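Local coordinates for protein Niban 2 (Homo sapiens, PDB 7CTP) that may suppress apoptosis and promote melanoma cell invasion in vitro, and is represented here by its PH domain and the helical region beside it, at residues 41-46 and 299-304; 163-168 and 236-241; 214-219 and 223-228; 493-498 and 546-551; 513-518 and 530-535. All blocks are in the same frame, centred on the assembly; numbering follows the deposited sequence.

Overall arrangement
From the N terminus, contact 1 is the first to open: it brings helix 10-48 against the long helix 260-337, closing a chain loop that includes the PH-domain sheet. Within that span contact 2 joins a PH-domain loop, 163-168, to helix 232-252. Contact 3 lies inside contact 2 in turn, folding the loop 223-228 back on helix 204-218; the two touch where Asn-238 meets Met-227. Beyond contact 1, and in series with it, contact 4 pairs helix 464-511 with helix 532-555, and contact 5 lies within the span of contact 4. No two contacts cross along the chain. Contact 3 also touches contact 5, through Met-214 and Glu-533, and contact 4, where Thr-224 nears Gln-497.

Contact 1 of 5, residues 41-46 and 299-304; sequences NSMRHE and AMQAVI
Met-43 reaches across from helix 10-48 and lies between Gln-301 and Ile-304 of helix 260-337. Its CB already meets the partner helix, 4.0 Å from Ile-304 CG2. CG then carries the chain outward, anti to the carbonyl carbon of Met-43, and delivers the sulfur to the middle of the contact. There SD is 3.8 Å from Ile-304 CG2 and equally 3.8 Å from Gln-301 CG. This is apolar helix-to-helix packing between two long helices far apart in sequence, with Leu-39, one turn back on helix 10-48, touching both Gln-301 and Ile-304. At the tip the chain of Met-43 bends (chi3 69°), which brings Met-43 CE to 3.6 Å from Gln-301 O, a van der Waals approach. The same Met-43 CE is 4.0 Å from Ile-304 CG2. An unbranched, flexible methionine suits this place because it can thread between its neighbours and turn at the end. Gln-301 offers only the aliphatic part of its side chain, which Met-43 crosses at about a right angle; the amide extends beyond, where OE1 takes a hydrogen bond from Gln-297. Branched Ile-304 presents chiefly CG2, set anti to its backbone N, with CB and CD1 also near the sulfur, and it also touches Phe-529.

Contact 2 of 5, residues 163-168 and 236-241; sequences HPYARH and LSNLVM
In Tyr-165 the ring stands opposite the carbonyl carbon (chi1 -47°), which turns its face to Met-241 CB, while bends at chi2 and chi3 of Met-241 fold the rest of the methionine back until its CE nears Tyr-165 CB. Met-241 CB lies 3.5 Å from the centroid of the Tyr-165 ring and 11° off its normal, a CH-pi contact over the face. Pro-164 CB lies over the opposite face. At the edge, Tyr-165 CD2 is 3.8 Å from Asn-238 OD1. The loop thus brought to helix 232-252 joins two neighbouring strands of the PH domain. Replacing Tyr-165 by an alanine removes the ring and would probably leave a gap between Pro-164 and Met-241. The buried Asn-238 amide is served at both ends: a water donates to OD1 at 2.9 Å and also bonds His-163 NE2, while ND2 donates to Met-227 O. His-163 ND1 accepts from Tyr-165 N, 3.0 Å away in the ring plane, which is consistent with a neutral imidazole.

Contact 3 of 5, residues 214-219 and 223-228; sequences MYRQSK and GTWEML
Gly-223 O receives a hydrogen bond from a water 2.9 Å away, and this water may help link the loop to helix 204-218, although its bond from Arg-216 NH2 is weak and doubtful. The main contact is the stack beside it. The guanidinium of Arg-216 lies flat on the indole of Trp-225, planes 5° apart and centres 3.6 Å apart; the two side chains run at about a right angle, yet their flat ends overlap. Arg-216 CZ, 3.4 Å from Trp-225 CG, makes a cation-pi contact with the five-membered ring, and NH1 approaches Trp-225 CD1 to 3.3 Å. A bend at chi3 (85°) also lays CD over the six-membered ring, 3.9 Å from its centroid. The stack pins the loop that connects helix 204-218 to helix 232-252 back on the end of the first helix, and a type I beta turn from Trp-225 to Leu-228 folds Met-227 CB and Leu-228 N onto the opposite face of the indole. Arginine suits the place because its flat guanidinium can stack while NH1 still forms a salt bridge with Glu-242. At Gly-223 the backbone angles (phi 107°) would jam any CB against the carbonyl O of Tyr-222.

Contact 4 of 5, residues 493-498 and 546-551; sequences EALLQI and KDILQA
A small, wholly apolar helix-to-helix contact joins helix 464-511 to helix 532-555, the last helix of this chain, and it is buried in the helical part of the protein rather than in the PH domain. Leu-495 and Ile-548 mark the closest pass of the backbones, their CA atoms 7.0 Å apart. Ile-548 does most of the reaching. Its CG1 stands opposite the carbonyl carbon (chi1 -73°), and the chain then continues straight, pushing CD1 deep between two leucines that follow each other on the facing helix. There Ile-548 CD1 lies 3.8 Å from Leu-495 CB and 3.5 Å from Leu-496 CD2, the second pair being tighter than an ordinary methyl contact. The other branch, CG2, lies alongside Leu-495, 3.9 Å from its CD1; these two side chains run antiparallel past one another, whereas Leu-496 meets Ile-548 obliquely. Beta-branched isoleucine suits the site because its CG1-CD1 arm can enter the notch between the leucines while CG2 lies against Leu-495; Leu-495 offers CB and CD1, Leu-496 the CD2 of its fork. Leu-495 also packs on Ile-342 and Ile-345 of helix 342-378 and on Val-552. Leu-496 leans on Leu-541 and Val-544, an earlier part of helix 532-555, while Ala-551 joins Leu-495 in touching Ile-342, so that helix 342-378 borders both partners.

Contact 5 of 5, residues 513-518 and 530-535; sequences SELPRF and ILVENT
Phe-518, whose CB rests 4.1 Å from Val-532 CG2, carries Arg-517 CG over one face of its ring, offset toward the rim. In a salt bridge Arg-517 NH1 is 2.8 Å from Glu-514 OE1, which lies in the guanidinium plane but is met on its anti side, 20° out of the carboxylate plane; Arg-517 also makes a cation-pi contact with Phe-325 of helix 260-337. This 3-10 turn and loop between helices 464-511 and 532-555 folds back on the first turn of the second; Leu-531 holds the N-cap position of helix 532-555. Val-532 fills the corner: CG2 lies against the backbone carbonyl and CB of Phe-518, and CG1, anti to the backbone N (chi1 169°), is 3.4 Å from Leu-515 O. Exchanging the valine for a glycine takes both methyls away and is likely to leave Leu-515 and Phe-518 without their packing partner. A compact branched residue suits so close an approach. Glu-533 OE2 lies near the like-charged Glu-537 OE2, while Glu-533 OE1 makes a van der Waals contact with Leu-515 CD1 at 3.7 Å.

Contact 1 of 5, residues 41-46 and 299-304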
# COMPACT_ATOMS: atom_id res chain seq x y z
N ASN A 41 -16.97 -9.47 11.49
CA ASN A 41 -17.46 -8.73 10.33
C ASN A 41 -17.34 -9.55 9.05
O ASN A 41 -18.24 -9.52 8.19
CB ASN A 41 -16.70 -7.41 10.17
CG ASN A 41 -17.03 -6.41 11.27
OD1 ASN A 41 -18.12 -6.44 11.85
ND2 ASN A 41 -16.09 -5.52 11.56
N SER A 42 -16.25 -10.29 8.91
CA SER A 42 -16.05 -11.10 7.71
C SER A 42 -17.05 -12.25 7.69
O SER A 42 -17.68 -12.52 6.66
CB SER A 42 -14.62 -11.63 7.66
OG SER A 42 -14.43 -12.52 6.55
N MET A 43 -17.24 -12.90 8.84
CA MET A 43 -18.19 -14.01 8.88
C MET A 43 -19.62 -13.52 8.67
O MET A 43 -20.42 -14.21 8.05
CB MET A 43 -18.07 -14.76 10.20
CG MET A 43 -16.81 -15.56 10.28
SD MET A 43 -16.78 -16.54 11.78
CE MET A 43 -18.08 -17.75 11.41
N ARG A 44 -19.94 -12.33 9.17
CA ARG A 44 -21.29 -11.82 8.95
C ARG A 44 -21.54 -11.60 7.47
O ARG A 44 -22.62 -11.93 6.95
CB ARG A 44 -21.53 -10.54 9.75
CG ARG A 44 -22.99 -10.09 9.73
CD ARG A 44 -23.18 -8.83 10.54
NE ARG A 44 -24.54 -8.33 10.45
CZ ARG A 44 -24.94 -7.16 10.96
NH1 ARG A 44 -24.06 -6.39 11.59
NH2 ARG A 44 -26.20 -6.77 10.84
N HIS A 45 -20.54 -11.06 6.75
CA HIS A 45 -20.68 -10.85 5.32
C HIS A 45 -20.90 -12.16 4.58
O HIS A 45 -21.78 -12.27 3.72
CB HIS A 45 -19.45 -10.12 4.77
CG HIS A 45 -19.47 -8.64 4.98
ND1 HIS A 45 -20.57 -7.87 4.71
CD2 HIS A 45 -18.52 -7.80 5.45
CE1 HIS A 45 -20.31 -6.60 4.99
NE2 HIS A 45 -19.06 -6.53 5.44
N GLU A 46 -20.11 -13.19 4.92
CA GLU A 46 -20.22 -14.47 4.23
C GLU A 46 -21.56 -15.13 4.53
O GLU A 46 -22.27 -15.56 3.61
CB GLU A 46 -19.07 -15.39 4.63
CG GLU A 46 -17.70 -14.90 4.15
CD GLU A 46 -16.55 -15.69 4.74
OE1 GLU A 46 -16.59 -16.01 5.95
OE2 GLU A 46 -15.59 -15.98 4.00
N ALA A 299 -12.41 -21.69 17.60
CA ALA A 299 -13.34 -21.55 18.72
C ALA A 299 -14.18 -20.28 18.57
O ALA A 299 -15.40 -20.30 18.81
CB ALA A 299 -12.59 -21.54 20.04
N MET A 300 -13.55 -19.18 18.16
CA MET A 300 -14.28 -17.94 17.94
C MET A 300 -15.30 -18.08 16.82
O MET A 300 -16.42 -17.57 16.93
CB MET A 300 -13.31 -16.80 17.63
CG MET A 300 -12.51 -16.35 18.80
SD MET A 300 -11.53 -14.93 18.30
CE MET A 300 -10.53 -14.72 19.76
N GLN A 301 -14.92 -18.75 15.73
CA GLN A 301 -15.85 -18.96 14.62
C GLN A 301 -17.11 -19.69 15.09
O GLN A 301 -18.22 -19.35 14.68
CB GLN A 301 -15.16 -19.73 13.49
CG GLN A 301 -14.03 -18.94 12.84
CD GLN A 301 -13.21 -19.76 11.87
OE1 GLN A 301 -12.18 -19.30 11.37
NE2 GLN A 301 -13.66 -20.98 11.58
N ALA A 302 -16.94 -20.69 15.96
CA ALA A 302 -18.09 -21.45 16.43
C ALA A 302 -19.05 -20.56 17.22
O ALA A 302 -20.28 -20.66 17.05
CB ALA A 302 -17.64 -22.63 17.28
N VAL A 303 -18.51 -19.68 18.07
CA VAL A 303 -19.37 -18.79 18.85
C VAL A 303 -20.07 -17.80 17.93
O VAL A 303 -21.28 -17.54 18.08
CB VAL A 303 -18.56 -18.08 19.94
CG1 VAL A 303 -19.41 -17.03 20.63
CG2 VAL A 303 -18.02 -19.10 20.96
N ILE A 304 -19.34 -17.22 16.98
CA ILE A 304 -19.93 -16.26 16.04
C ILE A 304 -21.05 -16.91 15.23
O ILE A 304 -22.12 -16.31 15.04
CB ILE A 304 -18.85 -15.68 15.11
CG1 ILE A 304 -17.93 -14.72 15.87
CG2 ILE A 304 -19.50 -14.99 13.89
CD1 ILE A 304 -16.58 -14.48 15.19

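Contact 2 of 5, residues 163-168 and 236-241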
# COMPACT_ATOMS: atom_id res chain seq x y z
N HIS A 163 14.64 6.43 2.24
CA HIS A 163 13.64 5.86 3.14
C HIS A 163 13.71 6.67 4.43
O HIS A 163 14.80 7.11 4.81
CB HIS A 163 13.93 4.37 3.39
CG HIS A 163 12.89 3.63 4.17
ND1 HIS A 163 12.72 3.78 5.54
CD2 HIS A 163 12.01 2.67 3.79
CE1 HIS A 163 11.76 2.97 5.95
NE2 HIS A 163 11.31 2.28 4.92
N PRO A 164 12.58 6.93 5.10
CA PRO A 164 12.65 7.79 6.29
C PRO A 164 13.50 7.21 7.41
O PRO A 164 14.05 7.99 8.21
CB PRO A 164 11.18 7.95 6.71
CG PRO A 164 10.47 6.78 6.08
CD PRO A 164 11.20 6.54 4.78
N TYR A 165 13.64 5.87 7.49
CA TYR A 165 14.29 5.21 8.62
C TYR A 165 15.40 4.25 8.22
O TYR A 165 16.35 4.07 8.99
CB TYR A 165 13.24 4.43 9.47
CG TYR A 165 12.00 5.23 9.79
CD1 TYR A 165 12.09 6.42 10.50
CD2 TYR A 165 10.76 4.81 9.36
CE1 TYR A 165 10.97 7.16 10.78
CE2 TYR A 165 9.61 5.55 9.64
CZ TYR A 165 9.74 6.73 10.35
OH TYR A 165 8.63 7.48 10.63
N ALA A 166 15.29 3.59 7.06
CA ALA A 166 16.25 2.58 6.65
C ALA A 166 17.36 3.23 5.80
O ALA A 166 17.33 4.42 5.51
CB ALA A 166 15.55 1.47 5.89
N ARG A 167 18.34 2.43 5.38
CA ARG A 167 19.50 3.04 4.75
C ARG A 167 19.14 3.53 3.35
O ARG A 167 18.15 3.13 2.74
CB ARG A 167 20.69 2.08 4.70
CG ARG A 167 20.61 0.98 3.67
CD ARG A 167 22.02 0.58 3.18
NE ARG A 167 22.52 1.50 2.15
CZ ARG A 167 23.73 1.44 1.59
NH1 ARG A 167 24.08 2.33 0.65
NH2 ARG A 167 24.60 0.51 1.96
N HIS A 168 19.96 4.45 2.85
CA HIS A 168 19.75 5.03 1.54
C HIS A 168 20.74 4.41 0.57
O HIS A 168 21.84 4.02 0.96
CB HIS A 168 19.92 6.55 1.56
CG HIS A 168 19.07 7.22 2.60
ND1 HIS A 168 19.28 8.53 3.00
CD2 HIS A 168 18.01 6.77 3.31
CE1 HIS A 168 18.38 8.85 3.91
NE2 HIS A 168 17.60 7.80 4.13
N LEU A 236 4.91 -2.22 11.35
CA LEU A 236 5.18 -2.13 12.79
C LEU A 236 6.52 -1.46 13.06
O LEU A 236 6.65 -0.70 14.01
CB LEU A 236 5.17 -3.53 13.40
CG LEU A 236 3.84 -4.05 13.89
CD1 LEU A 236 4.10 -5.44 14.46
CD2 LEU A 236 3.29 -3.10 14.95
N SER A 237 7.52 -1.77 12.24
CA SER A 237 8.81 -1.11 12.39
C SER A 237 8.69 0.39 12.13
O SER A 237 9.29 1.20 12.85
CB SER A 237 9.84 -1.73 11.44
OG SER A 237 9.93 -3.12 11.67
N ASN A 238 7.92 0.77 11.10
CA ASN A 238 7.67 2.19 10.85
C ASN A 238 6.96 2.84 12.03
O ASN A 238 7.26 3.99 12.38
CB ASN A 238 6.83 2.38 9.59
CG ASN A 238 7.53 1.93 8.31
OD1 ASN A 238 8.76 1.79 8.24
ND2 ASN A 238 6.73 1.70 7.26
N LEU A 239 5.99 2.14 12.62
CA LEU A 239 5.27 2.67 13.79
C LEU A 239 6.22 2.97 14.93
O LEU A 239 6.17 4.05 15.54
CB LEU A 239 4.22 1.65 14.23
CG LEU A 239 3.24 2.07 15.33
CD1 LEU A 239 2.24 3.11 14.79
CD2 LEU A 239 2.51 0.84 15.82
N VAL A 240 7.09 2.00 15.27
CA VAL A 240 8.06 2.18 16.35
C VAL A 240 9.02 3.32 16.03
O VAL A 240 9.28 4.18 16.88
CB VAL A 240 8.82 0.87 16.61
CG1 VAL A 240 9.96 1.10 17.62
CG2 VAL A 240 7.87 -0.20 17.13
N MET A 241 9.58 3.34 14.81
CA MET A 241 10.54 4.39 14.46
C MET A 241 9.91 5.77 14.51
O MET A 241 10.55 6.74 14.95
CB MET A 241 11.14 4.15 13.07
CG MET A 241 12.01 2.89 12.95
SD MET A 241 13.43 2.86 14.05
CE MET A 241 14.43 4.19 13.37
O HOH W 1 9.70 0.16 6.05

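Contact 3 of 5, residues 214-219 and 223-228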
# COMPACT_ATOMS: atom_id res chain seq x y z
N MET A 214 -6.03 2.48 15.28
CA MET A 214 -6.49 2.73 16.65
C MET A 214 -5.34 3.06 17.58
O MET A 214 -5.49 3.89 18.49
CB MET A 214 -7.27 1.54 17.21
CG MET A 214 -8.40 1.01 16.36
SD MET A 214 -9.80 2.13 16.26
CE MET A 214 -9.59 3.16 17.70
N TYR A 215 -4.20 2.38 17.42
CA TYR A 215 -3.02 2.74 18.20
C TYR A 215 -2.60 4.18 17.92
O TYR A 215 -2.36 4.95 18.86
CB TYR A 215 -1.86 1.77 17.91
CG TYR A 215 -0.59 2.15 18.65
CD1 TYR A 215 0.29 3.10 18.14
CD2 TYR A 215 -0.30 1.60 19.89
CE1 TYR A 215 1.42 3.47 18.82
CE2 TYR A 215 0.85 1.97 20.58
CZ TYR A 215 1.70 2.91 20.04
OH TYR A 215 2.84 3.29 20.72
N ARG A 216 -2.51 4.55 16.65
CA ARG A 216 -2.10 5.91 16.31
C ARG A 216 -3.10 6.93 16.84
O ARG A 216 -2.70 7.98 17.37
CB ARG A 216 -1.91 6.04 14.79
CG ARG A 216 -0.63 5.31 14.32
CD ARG A 216 -0.23 5.56 12.87
NE ARG A 216 0.57 6.78 12.68
CZ ARG A 216 0.10 7.86 12.08
NH1 ARG A 216 0.86 8.93 11.92
NH2 ARG A 216 -1.15 7.86 11.62
N GLN A 217 -4.40 6.62 16.77
CA GLN A 217 -5.41 7.51 17.34
C GLN A 217 -5.22 7.69 18.84
O GLN A 217 -5.48 8.77 19.38
CB GLN A 217 -6.81 6.97 17.04
CG GLN A 217 -7.31 7.28 15.65
CD GLN A 217 -8.64 6.65 15.33
OE1 GLN A 217 -8.98 6.48 14.16
NE2 GLN A 217 -9.40 6.29 16.36
N SER A 218 -4.77 6.64 19.53
CA SER A 218 -4.54 6.74 20.97
C SER A 218 -3.35 7.64 21.30
O SER A 218 -3.22 8.10 22.44
CB SER A 218 -4.34 5.35 21.56
OG SER A 218 -2.99 4.94 21.47
N LYS A 219 -2.49 7.90 20.31
CA LYS A 219 -1.40 8.86 20.42
C LYS A 219 -1.76 10.20 19.79
O LYS A 219 -0.86 11.00 19.49
CB LYS A 219 -0.14 8.29 19.78
CG LYS A 219 0.19 6.88 20.26
CD LYS A 219 0.45 6.85 21.76
CE LYS A 219 0.78 5.43 22.22
NZ LYS A 219 0.78 5.29 23.70
N GLY A 223 -5.72 10.42 10.70
CA GLY A 223 -5.64 10.61 9.26
C GLY A 223 -4.71 9.61 8.60
O GLY A 223 -3.95 8.88 9.24
N THR A 224 -4.79 9.61 7.27
CA THR A 224 -4.01 8.71 6.44
C THR A 224 -2.52 8.81 6.75
O THR A 224 -1.96 9.91 6.84
CB THR A 224 -4.26 9.03 4.96
OG1 THR A 224 -5.63 8.75 4.65
CG2 THR A 224 -3.37 8.20 4.06
N TRP A 225 -1.89 7.66 6.93
CA TRP A 225 -0.48 7.56 7.33
C TRP A 225 0.33 7.08 6.14
O TRP A 225 0.10 5.97 5.64
CB TRP A 225 -0.33 6.62 8.51
CG TRP A 225 1.05 6.49 9.06
CD1 TRP A 225 2.00 7.46 9.14
CD2 TRP A 225 1.63 5.32 9.64
NE1 TRP A 225 3.15 6.96 9.73
CE2 TRP A 225 2.93 5.65 10.06
CE3 TRP A 225 1.15 4.02 9.85
CZ2 TRP A 225 3.78 4.72 10.66
CZ3 TRP A 225 1.99 3.10 10.45
CH2 TRP A 225 3.30 3.46 10.85
N GLU A 226 1.29 7.90 5.70
CA GLU A 226 2.05 7.58 4.50
C GLU A 226 2.85 6.30 4.65
O GLU A 226 3.14 5.62 3.65
CB GLU A 226 2.98 8.76 4.16
CG GLU A 226 3.81 8.58 2.90
CD GLU A 226 4.06 9.89 2.17
OE1 GLU A 226 4.50 9.84 1.00
OE2 GLU A 226 3.83 10.97 2.77
N MET A 227 3.21 5.93 5.87
CA MET A 227 4.08 4.79 6.09
C MET A 227 3.31 3.52 6.40
O MET A 227 3.91 2.53 6.84
CB MET A 227 5.09 5.11 7.19
CG MET A 227 6.07 6.23 6.81
SD MET A 227 6.83 6.09 5.18
CE MET A 227 7.84 4.61 5.37
N LEU A 228 2.00 3.51 6.17
CA LEU A 228 1.25 2.26 6.15
C LEU A 228 1.50 1.55 4.82
O LEU A 228 0.63 1.42 3.96
CB LEU A 228 -0.24 2.51 6.36
CG LEU A 228 -1.10 1.27 6.62
CD1 LEU A 228 -0.98 0.84 8.08
CD2 LEU A 228 -2.54 1.55 6.23
O HOH W 2 -3.27 6.66 10.92

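Contact 4 of 5, residues 493-498 and 546-551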
# COMPACT_ATOMS: atom_id res chain seq x y z
N GLU A 493 -14.24 4.51 -0.58
CA GLU A 493 -13.23 4.22 0.42
C GLU A 493 -12.37 5.45 0.71
O GLU A 493 -12.13 5.79 1.87
CB GLU A 493 -12.35 3.05 -0.03
CG GLU A 493 -11.12 2.84 0.85
CD GLU A 493 -10.16 1.77 0.35
OE1 GLU A 493 -10.11 0.69 1.00
OE2 GLU A 493 -9.44 2.00 -0.64
N ALA A 494 -11.93 6.15 -0.34
CA ALA A 494 -11.04 7.29 -0.16
C ALA A 494 -11.75 8.44 0.55
O ALA A 494 -11.17 9.10 1.42
CB ALA A 494 -10.49 7.75 -1.51
N LEU A 495 -13.00 8.71 0.18
CA LEU A 495 -13.76 9.76 0.85
C LEU A 495 -13.96 9.44 2.32
O LEU A 495 -13.89 10.34 3.17
CB LEU A 495 -15.10 9.97 0.16
CG LEU A 495 -15.04 10.64 -1.21
CD1 LEU A 495 -16.44 10.68 -1.81
CD2 LEU A 495 -14.51 12.03 -1.04
N LEU A 496 -14.24 8.18 2.64
CA LEU A 496 -14.38 7.77 4.03
C LEU A 496 -13.07 7.93 4.78
O LEU A 496 -13.05 8.38 5.93
CB LEU A 496 -14.86 6.32 4.10
CG LEU A 496 -16.33 6.07 3.74
CD1 LEU A 496 -16.62 4.60 3.64
CD2 LEU A 496 -17.23 6.72 4.78
N GLN A 497 -11.96 7.56 4.15
CA GLN A 497 -10.66 7.63 4.81
C GLN A 497 -10.17 9.06 5.00
O GLN A 497 -9.29 9.29 5.83
CB GLN A 497 -9.64 6.80 4.03
CG GLN A 497 -9.89 5.31 4.18
CD GLN A 497 -8.92 4.45 3.39
OE1 GLN A 497 -7.85 4.91 2.99
NE2 GLN A 497 -9.27 3.19 3.21
N ILE A 498 -10.70 10.02 4.25
CA ILE A 498 -10.39 11.43 4.50
C ILE A 498 -11.34 12.03 5.53
O ILE A 498 -10.91 12.78 6.41
CB ILE A 498 -10.42 12.22 3.18
CG1 ILE A 498 -9.21 11.86 2.30
CG2 ILE A 498 -10.47 13.73 3.48
CD1 ILE A 498 -9.43 12.12 0.83
N LYS A 546 -24.57 8.92 3.65
CA LYS A 546 -25.52 9.47 2.69
C LYS A 546 -24.85 10.47 1.75
O LYS A 546 -24.94 10.34 0.52
CB LYS A 546 -26.70 10.12 3.41
CG LYS A 546 -27.71 10.80 2.48
CD LYS A 546 -28.95 11.24 3.24
CE LYS A 546 -29.74 12.30 2.48
NZ LYS A 546 -29.64 13.65 3.10
N ASP A 547 -24.15 11.45 2.32
CA ASP A 547 -23.47 12.45 1.51
C ASP A 547 -22.46 11.82 0.56
O ASP A 547 -22.35 12.22 -0.60
CB ASP A 547 -22.79 13.49 2.41
CG ASP A 547 -23.78 14.41 3.10
OD1 ASP A 547 -24.72 14.88 2.42
OD2 ASP A 547 -23.63 14.65 4.31
N ILE A 548 -21.73 10.80 1.02
CA ILE A 548 -20.70 10.18 0.19
C ILE A 548 -21.33 9.36 -0.93
O ILE A 548 -20.94 9.47 -2.10
CB ILE A 548 -19.75 9.32 1.04
CG1 ILE A 548 -18.84 10.22 1.86
CG2 ILE A 548 -18.94 8.38 0.14
CD1 ILE A 548 -17.89 9.47 2.74
N LEU A 549 -22.29 8.50 -0.59
CA LEU A 549 -22.93 7.69 -1.62
C LEU A 549 -23.66 8.56 -2.62
O LEU A 549 -23.69 8.25 -3.81
CB LEU A 549 -23.88 6.67 -1.00
CG LEU A 549 -23.22 5.54 -0.22
CD1 LEU A 549 -24.19 4.96 0.81
CD2 LEU A 549 -22.69 4.45 -1.14
N GLN A 550 -24.22 9.68 -2.15
CA GLN A 550 -24.93 10.58 -3.06
C GLN A 550 -23.97 11.46 -3.85
O GLN A 550 -24.25 11.78 -5.01
CB GLN A 550 -25.92 11.45 -2.28
CG GLN A 550 -27.40 11.07 -2.47
CD GLN A 550 -27.89 11.17 -3.90
OE1 GLN A 550 -27.16 11.56 -4.81
NE2 GLN A 550 -29.15 10.82 -4.11
N ALA A 551 -22.84 11.85 -3.26
CA ALA A 551 -21.84 12.61 -4.01
C ALA A 551 -21.27 11.76 -5.15
O ALA A 551 -21.12 12.24 -6.28
CB ALA A 551 -20.72 13.10 -3.09

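Contact 5 of 5, residues 513-518 and 530-535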
# COMPACT_ATOMS: atom_id res chain seq x y z
N SER A 513 -13.46 10.73 26.75
CA SER A 513 -13.62 10.50 28.18
C SER A 513 -14.89 9.71 28.49
O SER A 513 -14.97 9.05 29.53
CB SER A 513 -13.63 11.82 28.93
OG SER A 513 -14.75 12.60 28.53
N GLU A 514 -15.88 9.77 27.60
CA GLU A 514 -17.22 9.27 27.88
C GLU A 514 -17.47 7.86 27.36
O GLU A 514 -18.25 7.12 27.97
CB GLU A 514 -18.26 10.21 27.28
CG GLU A 514 -18.31 11.59 27.92
CD GLU A 514 -18.53 11.53 29.41
OE1 GLU A 514 -19.45 10.81 29.85
OE2 GLU A 514 -17.78 12.21 30.15
N LEU A 515 -16.84 7.49 26.25
CA LEU A 515 -17.08 6.19 25.64
C LEU A 515 -16.90 5.00 26.58
O LEU A 515 -17.70 4.06 26.50
CB LEU A 515 -16.17 6.02 24.41
CG LEU A 515 -16.51 6.87 23.19
CD1 LEU A 515 -15.48 6.62 22.10
CD2 LEU A 515 -17.92 6.56 22.70
N PRO A 516 -15.89 4.95 27.47
CA PRO A 516 -15.75 3.77 28.33
C PRO A 516 -16.98 3.48 29.18
O PRO A 516 -17.17 2.33 29.60
CB PRO A 516 -14.53 4.10 29.19
CG PRO A 516 -13.72 5.00 28.32
CD PRO A 516 -14.72 5.85 27.60
N ARG A 517 -17.83 4.47 29.43
CA ARG A 517 -19.04 4.23 30.21
C ARG A 517 -19.99 3.28 29.51
O ARG A 517 -20.84 2.67 30.17
CB ARG A 517 -19.73 5.56 30.54
CG ARG A 517 -20.84 5.96 29.56
CD ARG A 517 -21.17 7.45 29.64
NE ARG A 517 -22.36 7.78 28.85
CZ ARG A 517 -22.64 8.99 28.37
NH1 ARG A 517 -21.82 10.01 28.58
NH2 ARG A 517 -23.75 9.17 27.66
N PHE A 518 -19.86 3.11 28.19
CA PHE A 518 -20.71 2.20 27.44
C PHE A 518 -20.23 0.75 27.48
O PHE A 518 -20.93 -0.12 26.95
CB PHE A 518 -20.80 2.61 25.97
CG PHE A 518 -21.48 3.94 25.73
CD1 PHE A 518 -22.86 4.07 25.80
CD2 PHE A 518 -20.73 5.06 25.40
CE1 PHE A 518 -23.48 5.29 25.57
CE2 PHE A 518 -21.34 6.28 25.16
CZ PHE A 518 -22.72 6.40 25.25
N ILE A 530 -17.36 -7.34 19.86
CA ILE A 530 -17.99 -6.03 19.96
C ILE A 530 -17.08 -5.13 20.77
O ILE A 530 -16.75 -5.45 21.92
CB ILE A 530 -19.38 -6.10 20.61
CG1 ILE A 530 -20.29 -7.06 19.84
CG2 ILE A 530 -19.99 -4.69 20.72
CD1 ILE A 530 -21.64 -7.27 20.48
N LEU A 531 -16.68 -4.00 20.18
CA LEU A 531 -15.86 -3.00 20.86
C LEU A 531 -16.59 -1.66 20.87
O LEU A 531 -17.14 -1.26 19.85
CB LEU A 531 -14.50 -2.83 20.17
CG LEU A 531 -13.54 -4.01 20.30
CD1 LEU A 531 -12.34 -3.85 19.37
CD2 LEU A 531 -13.08 -4.12 21.74
N VAL A 532 -16.58 -0.98 22.02
CA VAL A 532 -17.19 0.35 22.11
C VAL A 532 -16.63 1.24 21.01
O VAL A 532 -17.37 1.92 20.29
CB VAL A 532 -16.96 0.96 23.49
CG1 VAL A 532 -17.34 2.44 23.48
CG2 VAL A 532 -17.75 0.22 24.56
N GLU A 533 -15.31 1.25 20.87
CA GLU A 533 -14.68 2.16 19.92
C GLU A 533 -15.11 1.88 18.49
O GLU A 533 -15.44 2.80 17.74
CB GLU A 533 -13.17 2.09 20.05
CG GLU A 533 -12.47 3.14 19.25
CD GLU A 533 -12.50 4.52 19.89
OE1 GLU A 533 -12.59 4.60 21.13
OE2 GLU A 533 -12.42 5.51 19.13
N ASN A 534 -15.10 0.60 18.08
CA ASN A 534 -15.47 0.25 16.71
C ASN A 534 -16.94 0.55 16.44
O ASN A 534 -17.30 0.98 15.34
CB ASN A 534 -15.21 -1.24 16.45
CG ASN A 534 -13.75 -1.56 16.33
OD1 ASN A 534 -12.96 -1.24 17.22
ND2 ASN A 534 -13.36 -2.19 15.22
N THR A 535 -17.80 0.29 17.42
CA THR A 535 -19.22 0.59 17.26
C THR A 535 -19.43 2.09 17.13
O THR A 535 -20.17 2.56 16.24
CB THR A 535 -20.00 0.02 18.44
OG1 THR A 535 -19.77 -1.40 18.52
CG2 THR A 535 -21.50 0.27 18.26